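Local coordinates for protein diaminobutyrate-pyruvate transaminase and L-2,4-diaminobutyrate decarboxylase (Vibrio parahaemolyticus, PDB 2QMA) that probably uses pyridoxal 5'-phosphate in its C-terminal, glutamate-decarboxylase-like domain, the part crystallised here, to decarboxylate L-2,4-diaminobutyrate, at residues V206-K209 against K210-F213; A266-D270 against H271-D275; S128-S131 against W132-S136; E18-H22 against F23-G27. All blocks are in the same frame, centred on the assembly; numbering follows the deposited sequence. Where two conformers were deposited one is given.

Contact 1 (V206-K209 against K210-F213)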
ATOM      1  N   VAL A 206      -4.755 -25.280  -7.016  1.00  8.59           N
ATOM      2  CA  VAL A 206      -6.046 -25.850  -6.695  1.00  9.31           C
ATOM      3  C   VAL A 206      -6.766 -24.915  -5.701  1.00  9.73           C
ATOM      4  O   VAL A 206      -6.173 -24.466  -4.701  1.00  9.98           O
ATOM      5  CB  VAL A 206      -5.871 -27.292  -6.059  1.00  8.57           C
ATOM      6  CG1 VAL A 206      -7.252 -27.865  -5.711  1.00  7.80           C
ATOM      7  CG2 VAL A 206      -5.055 -28.216  -6.947  1.00 10.90           C
ATOM      8  N   CYS A 207      -8.012 -24.567  -6.000  1.00 10.75           N
ATOM      9  CA  CYS A 207      -8.831 -23.778  -5.074  1.00 12.72           C
ATOM     10  C   CYS A 207     -10.315 -24.149  -5.236  1.00 13.80           C
ATOM     11  O   CYS A 207     -10.666 -24.965  -6.085  1.00 14.65           O
ATOM     12  CB  CYS A 207      -8.603 -22.277  -5.297  1.00 11.72           C
ATOM     13  SG  CYS A 207      -9.154 -21.698  -6.871  1.00 18.25           S
ATOM     14  N   SER A 208     -11.168 -23.582  -4.402  1.00 14.97           N
ATOM     15  CA  SER A 208     -12.593 -23.900  -4.476  1.00 16.79           C
ATOM     16  C   SER A 208     -13.249 -22.877  -5.383  1.00 17.87           C
ATOM     17  O   SER A 208     -12.677 -21.821  -5.669  1.00 16.96           O
ATOM     18  CB  SER A 208     -13.238 -23.947  -3.103  1.00 17.60           C
ATOM     19  OG  SER A 208     -13.645 -22.677  -2.663  1.00 21.70           O
ATOM     20  N   LYS A 209     -14.455 -23.190  -5.845  1.00 20.14           N
ATOM     21  CA  LYS A 209     -15.265 -22.226  -6.578  1.00 21.43           C
ATOM     22  C   LYS A 209     -15.587 -20.950  -5.783  1.00 22.28           C
ATOM     23  O   LYS A 209     -15.924 -19.910  -6.374  1.00 22.44           O
ATOM     24  CB  LYS A 209     -16.536 -22.909  -7.102  1.00 21.98           C
ATOM     25  CG  LYS A 209     -16.213 -24.159  -7.957  1.00 25.65           C
ATOM     26  CD  LYS A 209     -17.041 -24.225  -9.229  1.00 31.23           C
ATOM     27  CE  LYS A 209     -16.339 -23.442 -10.358  1.00 34.54           C
ATOM     28  NZ  LYS A 209     -17.065 -23.548 -11.684  1.00 36.18           N
ATOM     29  N   LYS A 210     -15.491 -21.020  -4.454  1.00 22.28           N
ATOM     30  CA  LYS A 210     -15.771 -19.849  -3.622  1.00 23.64           C
ATOM     31  C   LYS A 210     -14.509 -19.101  -3.110  1.00 24.72           C
ATOM     32  O   LYS A 210     -14.641 -18.218  -2.244  1.00 25.28           O
ATOM     33  CB  LYS A 210     -16.723 -20.207  -2.443  1.00 23.34           C
ATOM     34  CG  LYS A 210     -18.121 -20.662  -2.823  1.00 23.94           C
ATOM     35  CD  LYS A 210     -19.015 -19.502  -3.297  1.00 25.62           C
ATOM     36  CE  LYS A 210     -20.440 -19.937  -3.565  1.00 26.92           C
ATOM     37  NZ  LYS A 210     -21.083 -19.024  -4.573  1.00 27.30           N
ATOM     38  N   SER A 211     -13.310 -19.439  -3.627  1.00 24.49           N
ATOM     39  CA  SER A 211     -12.079 -18.781  -3.187  1.00 25.95           C
ATOM     40  C   SER A 211     -12.123 -17.356  -3.733  1.00 26.87           C
ATOM     41  O   SER A 211     -12.866 -17.090  -4.679  1.00 26.94           O
ATOM     42  CB  SER A 211     -10.820 -19.490  -3.720  1.00 25.74           C
ATOM     43  OG  SER A 211     -10.613 -20.761  -3.136  1.00 26.73           O
ATOM     44  N   HIS A 212     -11.335 -16.452  -3.140  1.00 27.86           N
ATOM     45  CA  HIS A 212     -11.259 -15.067  -3.634  1.00 28.36           C
ATOM     46  C   HIS A 212     -10.618 -14.984  -5.028  1.00 28.00           C
ATOM     47  O   HIS A 212      -9.674 -15.703  -5.322  1.00 26.86           O
ATOM     48  CB  HIS A 212     -10.562 -14.139  -2.629  1.00 28.93           C
ATOM     49  CG  HIS A 212     -10.866 -12.694  -2.867  1.00 30.25           C
ATOM     50  ND1 HIS A 212      -9.974 -11.837  -3.474  1.00 32.09           N
ATOM     51  CD2 HIS A 212     -11.989 -11.969  -2.632  1.00 31.26           C
ATOM     52  CE1 HIS A 212     -10.521 -10.635  -3.573  1.00 31.91           C
ATOM     53  NE2 HIS A 212     -11.749 -10.693  -3.084  1.00 31.65           N
ATOM     54  N   PHE A 213     -11.168 -14.123  -5.887  1.00 28.10           N
ATOM     55  CA  PHE A 213     -10.730 -14.095  -7.283  0.60 28.23           C
ATOM     56  C   PHE A 213      -9.311 -13.562  -7.426  1.00 27.95           C
ATOM     57  O   PHE A 213      -8.758 -13.582  -8.518  1.00 27.73           O
ATOM     58  CB  PHE A 213     -11.711 -13.327  -8.193  0.60 28.98           C
ATOM     59  CG  PHE A 213     -11.594 -13.707  -9.657  0.60 30.54           C
ATOM     60  CD1 PHE A 213     -12.354 -14.754 -10.180  0.60 31.85           C
ATOM     61  CD2 PHE A 213     -10.693 -13.042 -10.504  0.60 31.18           C
ATOM     62  CE1 PHE A 213     -12.236 -15.118 -11.524  0.60 32.01           C
ATOM     63  CE2 PHE A 213     -10.569 -13.397 -11.845  0.60 30.89           C
ATOM     64  CZ  PHE A 213     -11.340 -14.436 -12.359  0.60 31.04           C
TER
HETATM   65  O   HOH W   1     -12.262 -19.135  -6.866  1.00 46.99           O
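Ser208 and Ser211 close a type I beta turn in which the chain leaves strand 203-208 and folds back on itself. The turn bond runs from Ser211 N to Ser208 O at 3.2 Å and is nearly straight, 166° at the hydrogen, although the donor stands well above the carbonyl plane. Lys209 and Lys210 occupy the two corners; the side chain of each starts away from the facing segment, and that of Lys210 runs on to touch Ala234 and Thr268.

The two serine hydroxyls add a second layer of bonds. Ser211 OG, set beside its own backbone N and opposite the carbonyl carbon (chi1 -69°), swings back over the strand end and accepts from Ser208 N at 3.1 Å. That placement also brings it alongside Cys207, with CB of Cys207 3.3 Å from OG of Ser211. Ser208 OG reaches forward along the chain and likewise accepts, from Lys210 N at 3.1 Å with a bent angle of 139°. A water donates to Ser208 O and to Ser211 O, adding a bridge to the two direct bonds between these serines. Outside the turn, Ser211 OG has a weak hydrogen bond with Thr265 OG1 on the adjacent parallel strand 258-265.

The turn begins the strand-to-helix link of a beta-alpha unit, strand 203-208 to helix 214-221, in the parallel part of the large-domain sheet, as in fold-type I pyridoxal-phosphate enzymes.

Contact 2 (A266-D270 against H271-D275)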
ATOM      1  N   ALA A 266     -10.095 -19.349   4.724  1.00 11.61           N
ATOM      2  CA  ALA A 266     -10.631 -19.236   6.077  1.00 12.95           C
ATOM      3  C   ALA A 266     -11.518 -18.005   6.129  1.00 14.67           C
ATOM      4  O   ALA A 266     -11.080 -16.926   6.521  1.00 16.93           O
ATOM      5  CB  ALA A 266      -9.474 -19.209   7.199  1.00 12.77           C
ATOM      6  N   GLY A 267     -12.738 -18.174   5.644  1.00 14.53           N
ATOM      7  CA  GLY A 267     -13.741 -17.104   5.604  1.00 16.07           C
ATOM      8  C   GLY A 267     -13.976 -16.634   4.166  1.00 16.09           C
ATOM      9  O   GLY A 267     -13.383 -15.651   3.745  1.00 17.06           O
ATOM     10  N   THR A 268     -14.835 -17.329   3.411  1.00 16.71           N
ATOM     11  CA  THR A 268     -15.164 -16.913   2.034  1.00 18.23           C
ATOM     12  C   THR A 268     -15.951 -15.571   2.063  1.00 19.17           C
ATOM     13  O   THR A 268     -16.513 -15.198   3.123  1.00 17.96           O
ATOM     14  CB  THR A 268     -16.014 -17.988   1.328  1.00 18.59           C
ATOM     15  OG1 THR A 268     -17.276 -18.139   2.002  1.00 20.34           O
ATOM     16  CG2 THR A 268     -15.280 -19.346   1.302  1.00 19.45           C
ATOM     17  N   THR A 269     -15.969 -14.847   0.930  1.00 19.22           N
ATOM     18  CA  THR A 269     -16.476 -13.452   0.921  1.00 19.61           C
ATOM     19  C   THR A 269     -17.975 -13.375   1.214  1.00 20.04           C
ATOM     20  O   THR A 269     -18.399 -12.529   2.013  1.00 20.00           O
ATOM     21  CB  THR A 269     -16.110 -12.687  -0.400  1.00 19.96           C
ATOM     22  OG1 THR A 269     -14.691 -12.603  -0.507  1.00 20.22           O
ATOM     23  CG2 THR A 269     -16.695 -11.247  -0.419  1.00 19.80           C
ATOM     24  N   ASP A 270     -18.759 -14.273   0.610  1.00 18.86           N
ATOM     25  CA  ASP A 270     -20.208 -14.268   0.770  1.00 18.76           C
ATOM     26  C   ASP A 270     -20.746 -15.081   1.952  1.00 18.35           C
ATOM     27  O   ASP A 270     -21.596 -14.570   2.721  1.00 18.04           O
ATOM     28  CB  ASP A 270     -20.900 -14.699  -0.532  1.00 18.98           C
ATOM     29  CG  ASP A 270     -20.703 -13.688  -1.677  1.00 20.79           C
ATOM     30  OD1 ASP A 270     -20.543 -12.448  -1.432  1.00 16.69           O
ATOM     31  OD2 ASP A 270     -20.706 -14.140  -2.846  1.00 23.23           O
ATOM     32  N   HIS A 271     -20.278 -16.331   2.083  1.00 16.33           N
ATOM     33  CA  HIS A 271     -20.743 -17.235   3.129  1.00 16.88           C
ATOM     34  C   HIS A 271     -20.000 -17.102   4.452  1.00 16.08           C
ATOM     35  O   HIS A 271     -20.542 -17.416   5.513  1.00 15.90           O
ATOM     36  CB  HIS A 271     -20.712 -18.704   2.640  1.00 17.25           C
ATOM     37  CG  HIS A 271     -21.735 -18.989   1.578  1.00 18.41           C
ATOM     38  ND1 HIS A 271     -22.964 -19.555   1.856  1.00 22.00           N
ATOM     39  CD2 HIS A 271     -21.725 -18.760   0.248  1.00 18.01           C
ATOM     40  CE1 HIS A 271     -23.664 -19.662   0.744  1.00 17.79           C
ATOM     41  NE2 HIS A 271     -22.938 -19.189  -0.246  1.00 22.09           N
ATOM     42  N   GLY A 272     -18.741 -16.682   4.412  1.00 15.77           N
ATOM     43  CA  GLY A 272     -17.928 -16.782   5.623  1.00 14.72           C
ATOM     44  C   GLY A 272     -17.526 -18.215   5.954  1.00 14.80           C
ATOM     45  O   GLY A 272     -17.125 -18.497   7.059  1.00 14.34           O
ATOM     46  N   ALA A 273     -17.660 -19.126   4.989  1.00 15.13           N
ATOM     47  CA  ALA A 273     -17.281 -20.529   5.163  1.00 14.41           C
ATOM     48  C   ALA A 273     -15.751 -20.670   5.364  1.00 13.32           C
ATOM     49  O   ALA A 273     -14.960 -19.906   4.777  1.00 12.58           O
ATOM     50  CB  ALA A 273     -17.724 -21.328   3.916  1.00 15.49           C
ATOM     51  N   ILE A 274     -15.380 -21.647   6.186  1.00 12.24           N
ATOM     52  CA  ILE A 274     -13.983 -21.976   6.480  1.00 13.14           C
ATOM     53  C   ILE A 274     -13.709 -23.396   5.970  1.00 11.75           C
ATOM     54  O   ILE A 274     -14.274 -24.381   6.477  1.00 11.31           O
ATOM     55  CB  ILE A 274     -13.620 -21.764   7.991  1.00 12.14           C
ATOM     56  CG1 ILE A 274     -13.985 -20.334   8.422  1.00 14.85           C
ATOM     57  CG2 ILE A 274     -12.090 -22.049   8.202  1.00 12.86           C
ATOM     58  CD1 ILE A 274     -13.654 -19.994   9.932  1.00 13.99           C
ATOM     59  N   ASP A 275     -12.895 -23.488   4.916  1.00 11.13           N
ATOM     60  CA  ASP A 275     -12.486 -24.777   4.365  1.00 12.65           C
ATOM     61  C   ASP A 275     -11.896 -25.664   5.477  1.00 12.45           C
ATOM     62  O   ASP A 275     -11.479 -25.175   6.548  1.00 12.61           O
ATOM     63  CB  ASP A 275     -11.458 -24.605   3.227  1.00 12.60           C
ATOM     64  CG  ASP A 275     -12.049 -23.934   1.983  1.00 15.24           C
ATOM     65  OD1 ASP A 275     -13.279 -24.019   1.722  1.00 15.97           O
ATOM     66  OD2 ASP A 275     -11.273 -23.291   1.268  1.00 15.65           O
TER
HETATM   67  O   HOH W   2     -18.895 -17.647  -0.180  1.00 26.19           O
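A hairpin-like loop at the C-terminal end of strand 258-265 doubles back around Thr269-His271, with Thr268 and Ala273 facing each other across its arms; it belongs to the cofactor-binding domain, and the Thr269 side chain lies about 7 Å from that of Lys325, the predicted pyridoxal-phosphate lysine, which carries no cofactor here. The two arms run almost antiparallel, 172° apart, with a single beta bridge between Ala266 and Ile274.

Ala273 O is gripped by two successive amides. Thr268 N reaches it at 2.9 Å in the carbonyl plane, on a lone pair, whereas Gly267 N, at the same distance, comes in tilted from that plane. Nearer the bend, Gly272 N donates to Thr268 O at 3.0 Å from above the carbonyl plane. Thr268 also bonds through its side chain: with chi1 at 63°, OG1 lies between its own N and carbonyl carbon and accepts from Ala273 N at 3.2 Å. A water then spans Thr268 OG1 and His271 N, and it lies in the plane of the imidazole, at its edge. CG2 of Thr268 rests 3.5 Å from Ala273 O, and at the open end Ile274 CG2 packs against Ala266 CB at 4.0 Å. Gly267 and Gly272 both have positive phi, at backbone angles where a CB would crowd the preceding carbonyl oxygen.

At the bend, Asp270 turns outward to a salt bridge with Lys469 of strand 465-471 and a hydrogen bond to Thr460 of strand 458-462, tying the loop to the small antiparallel sheet. At the other end, Asp275 bonds back to Thr265 and to Met240 just before the chain enters helix 277-287.

Contact 3 (S128-S131 against W132-S136)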
ATOM      1  N   SER A 128       9.804   5.145   6.413  1.00 15.06           N
ATOM      2  CA  SER A 128       9.814   4.247   5.283  1.00 16.23           C
ATOM      3  C   SER A 128      10.431   2.898   5.662  1.00 15.79           C
ATOM      4  O   SER A 128      11.613   2.818   6.010  1.00 14.66           O
ATOM      5  CB  SER A 128      10.574   4.930   4.127  1.00 17.77           C
ATOM      6  OG  SER A 128      10.434   4.133   2.956  1.00 21.12           O
HETATM    7  N   MSE A 129       9.625   1.831   5.564  1.00 15.11           N
HETATM    8  CA  MSE A 129       9.965   0.528   6.128  1.00 16.81           C
HETATM    9  C   MSE A 129      11.046  -0.224   5.384  1.00 17.19           C
HETATM   10  O   MSE A 129      11.422  -1.290   5.811  1.00 18.66           O
HETATM   11  CB  MSE A 129       8.725  -0.373   6.208  1.00 15.59           C
HETATM   12  CG  MSE A 129       7.537   0.305   6.986  1.00 14.98           C
HETATM   13 SE   MSE A 129       8.077   0.841   8.822  0.70 18.24          SE
HETATM   14  CE  MSE A 129       8.584  -0.909   9.293  1.00 13.61           C
ATOM     15  N   ASP A 130      11.557   0.326   4.290  1.00 18.81           N
ATOM     16  CA  ASP A 130      12.502  -0.462   3.509  1.00 20.02           C
ATOM     17  C   ASP A 130      13.903  -0.533   4.116  1.00 19.67           C
ATOM     18  O   ASP A 130      14.699  -1.428   3.750  1.00 20.09           O
ATOM     19  CB  ASP A 130      12.549  -0.051   2.039  1.00 22.17           C
ATOM     20  CG  ASP A 130      12.490   1.438   1.833  1.00 27.71           C
ATOM     21  OD1 ASP A 130      11.670   2.119   2.504  1.00 34.37           O
ATOM     22  OD2 ASP A 130      13.213   1.924   0.940  1.00 32.58           O
ATOM     23  N   SER A 131      14.230   0.388   5.028  1.00 17.42           N
ATOM     24  CA  SER A 131      15.510   0.257   5.685  1.00 15.85           C
ATOM     25  C   SER A 131      15.466   0.814   7.093  1.00 15.81           C
ATOM     26  O   SER A 131      14.670   1.703   7.391  1.00 13.16           O
ATOM     27  CB  SER A 131      16.598   1.005   4.913  1.00 16.97           C
ATOM     28  OG  SER A 131      16.253   2.358   4.808  1.00 19.60           O
ATOM     29  N   TRP A 132      16.391   0.307   7.914  1.00 15.54           N
ATOM     30  CA  TRP A 132      16.482   0.731   9.310  1.00 15.29           C
ATOM     31  C   TRP A 132      16.731   2.237   9.392  1.00 15.26           C
ATOM     32  O   TRP A 132      16.069   2.921  10.197  1.00 14.71           O
ATOM     33  CB  TRP A 132      17.575  -0.041  10.018  1.00 15.44           C
ATOM     34  CG  TRP A 132      17.555   0.182  11.545  1.00 16.23           C
ATOM     35  CD1 TRP A 132      16.963  -0.608  12.483  1.00 18.85           C
ATOM     36  CD2 TRP A 132      18.175   1.256  12.255  1.00 17.60           C
ATOM     37  NE1 TRP A 132      17.173  -0.095  13.754  1.00 17.85           N
ATOM     38  CE2 TRP A 132      17.918   1.048  13.640  1.00 18.79           C
ATOM     39  CE3 TRP A 132      18.923   2.382  11.860  1.00 19.27           C
ATOM     40  CZ2 TRP A 132      18.370   1.921  14.625  1.00 15.73           C
ATOM     41  CZ3 TRP A 132      19.379   3.252  12.851  1.00 17.37           C
ATOM     42  CH2 TRP A 132      19.090   3.008  14.223  1.00 16.53           C
ATOM     43  N   ASP A 133      17.654   2.768   8.569  1.00 15.71           N
ATOM     44  CA  ASP A 133      17.926   4.243   8.571  1.00 15.46           C
ATOM     45  C   ASP A 133      16.820   5.150   8.023  1.00 16.20           C
ATOM     46  O   ASP A 133      17.047   6.351   7.797  1.00 14.97           O
ATOM     47  CB  ASP A 133      19.285   4.577   7.918  1.00 16.02           C
ATOM     48  CG  ASP A 133      19.332   4.283   6.424  1.00 17.97           C
ATOM     49  OD1 ASP A 133      18.415   3.633   5.879  1.00 20.78           O
ATOM     50  OD2 ASP A 133      20.323   4.719   5.787  1.00 20.63           O
ATOM     51  N   GLN A 134      15.645   4.568   7.741  1.00 14.98           N
ATOM     52  CA  GLN A 134      14.434   5.320   7.389  1.00 14.95           C
ATOM     53  C   GLN A 134      13.287   4.940   8.321  1.00 14.48           C
ATOM     54  O   GLN A 134      12.186   5.453   8.203  1.00 14.54           O
ATOM     55  CB  GLN A 134      14.007   5.021   5.929  1.00 14.58           C
ATOM     56  CG  GLN A 134      14.963   5.476   4.842  1.00 16.18           C
ATOM     57  CD  GLN A 134      14.435   5.035   3.450  1.00 16.87           C
ATOM     58  OE1 GLN A 134      13.909   5.834   2.713  1.00 20.36           O
ATOM     59  NE2 GLN A 134      14.467   3.754   3.180  1.00 18.91           N
ATOM     60  N   ALA A 135      13.558   4.053   9.275  1.00 15.29           N
ATOM     61  CA  ALA A 135      12.526   3.406  10.092  1.00 14.87           C
ATOM     62  C   ALA A 135      13.170   2.655  11.261  1.00 15.52           C
ATOM     63  O   ALA A 135      13.115   1.422  11.335  1.00 15.34           O
ATOM     64  CB  ALA A 135      11.692   2.436   9.220  1.00 15.09           C
ATOM     65  N   SER A 136      13.719   3.408  12.218  1.00 14.14           N
ATOM     66  CA  SER A 136      14.650   2.836  13.163  1.00 15.25           C
ATOM     67  C   SER A 136      13.900   2.049  14.238  1.00 15.30           C
ATOM     68  O   SER A 136      14.067   0.825  14.341  1.00 16.88           O
ATOM     69  CB  SER A 136      15.525   3.948  13.761  1.00 14.69           C
ATOM     70  OG  SER A 136      14.698   5.008  14.126  1.00 14.00           O
TER
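Ser131 and Gln134 meet because their first torsions bring them together: Ser131 OG sits between its backbone N and carbonyl carbon (chi1 59°), while the extended Gln134 chain starts beside its own N (chi1 -65°) and carries the amide back over the preceding turn. The motif is a type I beta turn, Ser128 to Ser131, followed directly by the 3-10 segment 132-134 in the loop between helices 113-125 and 136-152.

Ser131 OG is the hub. It donates to Asp133 OD1 at 2.7 Å and accepts from Gln134 NE2 at 2.8 Å, lying close to the amide plane. The second NE2 bond goes to Asp130 OD2 at 3.2 Å, which it meets from above the carboxylate plane; amide and carboxylate planes are 68° apart. Two bonds thus fix the rotation of the amide. On the backbone, Gln134 N donates to Ser131 O, and Ser128 N closes the loop on Gln134 O at 3.0 Å.

The remaining carboxylate oxygen of Asp133 faces the dimer interface, where it makes a salt bridge with Arg446 and a hydrogen bond with His106, both of the second subunit. From the first corner of the turn, the selenium (SE) of Met129, a selenomethionine, packs 4.0 Å from Ala135 CB.

Contact 4 (E18-H22 against F23-G27)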
ATOM      1  N   GLU A  18       8.332  31.576   4.136  1.00 26.70           N
ATOM      2  CA  GLU A  18       6.904  31.291   3.900  1.00 26.84           C
ATOM      3  C   GLU A  18       6.632  29.802   3.615  1.00 25.27           C
ATOM      4  O   GLU A  18       5.552  29.284   3.917  1.00 25.83           O
ATOM      5  CB  GLU A  18       6.277  32.225   2.850  1.00 27.31           C
ATOM      6  CG  GLU A  18       6.247  31.742   1.411  1.00 29.29           C
ATOM      7  CD  GLU A  18       5.638  32.770   0.439  1.00 29.95           C
ATOM      8  OE1 GLU A  18       5.825  32.616  -0.794  1.00 34.54           O
ATOM      9  OE2 GLU A  18       4.962  33.713   0.896  1.00 33.29           O
ATOM     10  N   TRP A  19       7.613  29.117   3.034  1.00 23.33           N
ATOM     11  CA  TRP A  19       7.502  27.655   2.857  1.00 21.64           C
ATOM     12  C   TRP A  19       7.511  26.930   4.201  1.00 21.47           C
ATOM     13  O   TRP A  19       6.896  25.864   4.356  1.00 20.71           O
ATOM     14  CB  TRP A  19       8.631  27.130   1.980  1.00 20.35           C
ATOM     15  CG  TRP A  19       8.599  27.610   0.551  1.00 19.44           C
ATOM     16  CD1 TRP A  19       7.527  28.129  -0.123  1.00 17.38           C
ATOM     17  CD2 TRP A  19       9.685  27.556  -0.398  1.00 17.15           C
ATOM     18  NE1 TRP A  19       7.887  28.418  -1.423  1.00 17.62           N
ATOM     19  CE2 TRP A  19       9.202  28.085  -1.615  1.00 15.70           C
ATOM     20  CE3 TRP A  19      11.022  27.138  -0.325  1.00 14.65           C
ATOM     21  CZ2 TRP A  19      10.006  28.184  -2.759  1.00 16.94           C
ATOM     22  CZ3 TRP A  19      11.825  27.266  -1.446  1.00 17.06           C
ATOM     23  CH2 TRP A  19      11.315  27.788  -2.650  1.00 16.56           C
ATOM     24  N   LYS A  20       8.212  27.507   5.173  1.00 21.48           N
ATOM     25  CA  LYS A  20       8.338  26.886   6.500  1.00 22.07           C
ATOM     26  C   LYS A  20       6.990  26.461   7.092  1.00 21.60           C
ATOM     27  O   LYS A  20       6.899  25.427   7.773  1.00 21.16           O
ATOM     28  CB  LYS A  20       9.097  27.792   7.465  1.00 22.35           C
ATOM     29  CG  LYS A  20      10.601  27.602   7.369  1.00 23.90           C
ATOM     30  CD  LYS A  20      11.314  28.420   8.401  1.00 25.88           C
ATOM     31  CE  LYS A  20      12.791  28.042   8.509  1.00 28.07           C
ATOM     32  NZ  LYS A  20      13.586  29.151   9.154  1.00 28.60           N
ATOM     33  N   LYS A  21       5.957  27.251   6.797  1.00 21.76           N
ATOM     34  CA  LYS A  21       4.603  27.030   7.320  1.00 22.44           C
ATOM     35  C   LYS A  21       4.046  25.678   6.870  1.00 21.32           C
ATOM     36  O   LYS A  21       3.283  25.048   7.609  1.00 22.00           O
ATOM     37  CB  LYS A  21       3.657  28.143   6.850  1.00 22.33           C
ATOM     38  CG  LYS A  21       4.011  29.536   7.336  1.00 25.14           C
ATOM     39  CD  LYS A  21       3.055  30.584   6.736  1.00 24.82           C
ATOM     40  CE  LYS A  21       3.359  32.004   7.219  1.00 28.54           C
ATOM     41  NZ  LYS A  21       4.816  32.350   7.226  1.00 30.37           N
ATOM     42  N   HIS A  22       4.445  25.255   5.666  1.00 20.23           N
ATOM     43  CA  HIS A  22       4.005  24.000   5.023  1.00 18.97           C
ATOM     44  C   HIS A  22       4.597  22.692   5.598  1.00 18.82           C
ATOM     45  O   HIS A  22       4.170  21.592   5.193  1.00 19.23           O
ATOM     46  CB  HIS A  22       4.290  24.050   3.512  1.00 17.79           C
ATOM     47  CG  HIS A  22       3.668  25.220   2.811  1.00 20.49           C
ATOM     48  ND1 HIS A  22       2.359  25.608   3.015  1.00 20.49           N
ATOM     49  CD2 HIS A  22       4.174  26.077   1.893  1.00 18.90           C
ATOM     50  CE1 HIS A  22       2.089  26.656   2.261  1.00 21.73           C
ATOM     51  NE2 HIS A  22       3.173  26.956   1.565  1.00 21.65           N
ATOM     52  N   PHE A  23       5.564  22.800   6.515  1.00 18.24           N
ATOM     53  CA  PHE A  23       6.283  21.626   7.054  1.00 17.07           C
ATOM     54  C   PHE A  23       6.391  21.634   8.597  1.00 16.34           C
ATOM     55  O   PHE A  23       6.362  22.676   9.229  1.00 15.60           O
ATOM     56  CB  PHE A  23       7.708  21.542   6.482  1.00 17.30           C
ATOM     57  CG  PHE A  23       7.769  21.324   4.984  1.00 16.51           C
ATOM     58  CD1 PHE A  23       7.853  20.040   4.457  1.00 17.33           C
ATOM     59  CD2 PHE A  23       7.759  22.407   4.112  1.00 17.86           C
ATOM     60  CE1 PHE A  23       7.921  19.831   3.060  1.00 18.95           C
ATOM     61  CE2 PHE A  23       7.832  22.215   2.734  1.00 18.20           C
ATOM     62  CZ  PHE A  23       7.906  20.941   2.205  1.00 17.68           C
ATOM     63  N   ILE A  24       6.500  20.451   9.198  1.00 15.63           N
ATOM     64  CA  ILE A  24       6.765  20.363  10.631  1.00 15.44           C
ATOM     65  C   ILE A  24       8.261  20.545  10.819  1.00 15.36           C
ATOM     66  O   ILE A  24       9.040  20.078   9.986  1.00 16.66           O
ATOM     67  CB  ILE A  24       6.357  18.958  11.185  1.00 15.02           C
ATOM     68  CG1 ILE A  24       4.924  18.594  10.774  1.00 13.62           C
ATOM     69  CG2 ILE A  24       6.576  18.880  12.704  1.00 15.70           C
ATOM     70  CD1 ILE A  24       4.665  17.024  10.788  1.00 14.81           C
ATOM     71  N   HIS A  25       8.664  21.177  11.918  1.00 14.84           N
ATOM     72  CA  HIS A  25      10.060  21.266  12.286  1.00 14.92           C
ATOM     73  C   HIS A  25      10.279  20.828  13.729  1.00 15.88           C
ATOM     74  O   HIS A  25       9.344  20.812  14.576  1.00 15.86           O
ATOM     75  CB  HIS A  25      10.606  22.694  12.016  1.00 14.73           C
ATOM     76  CG  HIS A  25      10.076  23.288  10.742  1.00 15.65           C
ATOM     77  ND1 HIS A  25      10.723  23.152   9.531  1.00 15.63           N
ATOM     78  CD2 HIS A  25       8.927  23.963  10.481  1.00 13.17           C
ATOM     79  CE1 HIS A  25      10.003  23.730   8.581  1.00 17.11           C
ATOM     80  NE2 HIS A  25       8.901  24.214   9.132  1.00 18.24           N
ATOM     81  N   THR A  26      11.519  20.436  14.001  1.00 15.93           N
ATOM     82  CA  THR A  26      11.904  20.031  15.350  1.00 16.07           C
ATOM     83  C   THR A  26      12.236  21.263  16.216  1.00 16.22           C
ATOM     84  O   THR A  26      12.486  22.366  15.692  1.00 15.26           O
ATOM     85  CB  THR A  26      13.091  19.031  15.315  1.00 16.40           C
ATOM     86  OG1 THR A  26      14.234  19.666  14.725  1.00 18.04           O
ATOM     87  CG2 THR A  26      12.724  17.738  14.523  1.00 16.12           C
ATOM     88  N   GLY A  27      12.234  21.094  17.535  1.00 16.52           N
ATOM     89  CA  GLY A  27      12.690  22.187  18.426  1.00 17.25           C
ATOM     90  C   GLY A  27      11.562  23.124  18.794  1.00 17.92           C
ATOM     91  O   GLY A  27      10.393  22.876  18.460  1.00 17.32           O
TER
HETATM   92  O   HOH W   3       4.561  24.662   9.896  1.00 30.14           O
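Lys20 O, at the close-packed heart of this contact, accepts two hydrogen bonds. His25 NE2 reaches it at 2.7 Å along an almost perfectly straight N-H line (177°), the oxygen lying in the imidazole plane at the ring edge. Phe23 N approaches from above the carbonyl plane at 3.2 Å. Having CG beside the backbone N (chi1 -39°) turns the His25 ring back along the chain toward that carbonyl. The Phe23 ring packs on the same turn: His22 O lies over one face, and Trp19 O meets the edge, 3.6 Å from Phe23 CD2.

Here the short N-terminal helix that begins at residue 16 gives way to an extended loop leading to helix 32-51. This N-terminal arm lies against the second subunit, where Tyr328 meets the Phe23 ring edge-to-face and Leu112 packs on both Phe23 and His22.

The lysine side is looser. Lys20 extends across His25 at about a right angle, touching it with CB and CG, then leaves for a salt bridge with Glu17, while exposed Lys21 starts away from the following segment. A water lies between two backbone carbonyls, 2.6 Å from Lys21 O and 2.8 Å from Phe23 O.

Contacts 1 and 2 are neighbours, their centres 10 Å apart, at the ends of adjacent parallel strands 203-208 and 258-265. They touch through His212 CD2 and Thr269 OG1 at 3.5 Å and through Lys210 O and Thr268 CG2 at 3.8 Å. Contact 2 lies near the predicted cofactor lysine, and contact 1 packs against it, whereas contacts 3 and 4 are away from that site. Between centres, contact 3 lies 36 Å from each of the first two, and contact 4 lies 51 Å from contact 1 and 49 Å from contact 2. Contacts 3 and 4, 23 Å apart by centres and about 13 Å by nearest atoms, both meet the second subunit, whereas no other chain touches contacts 1 and 2.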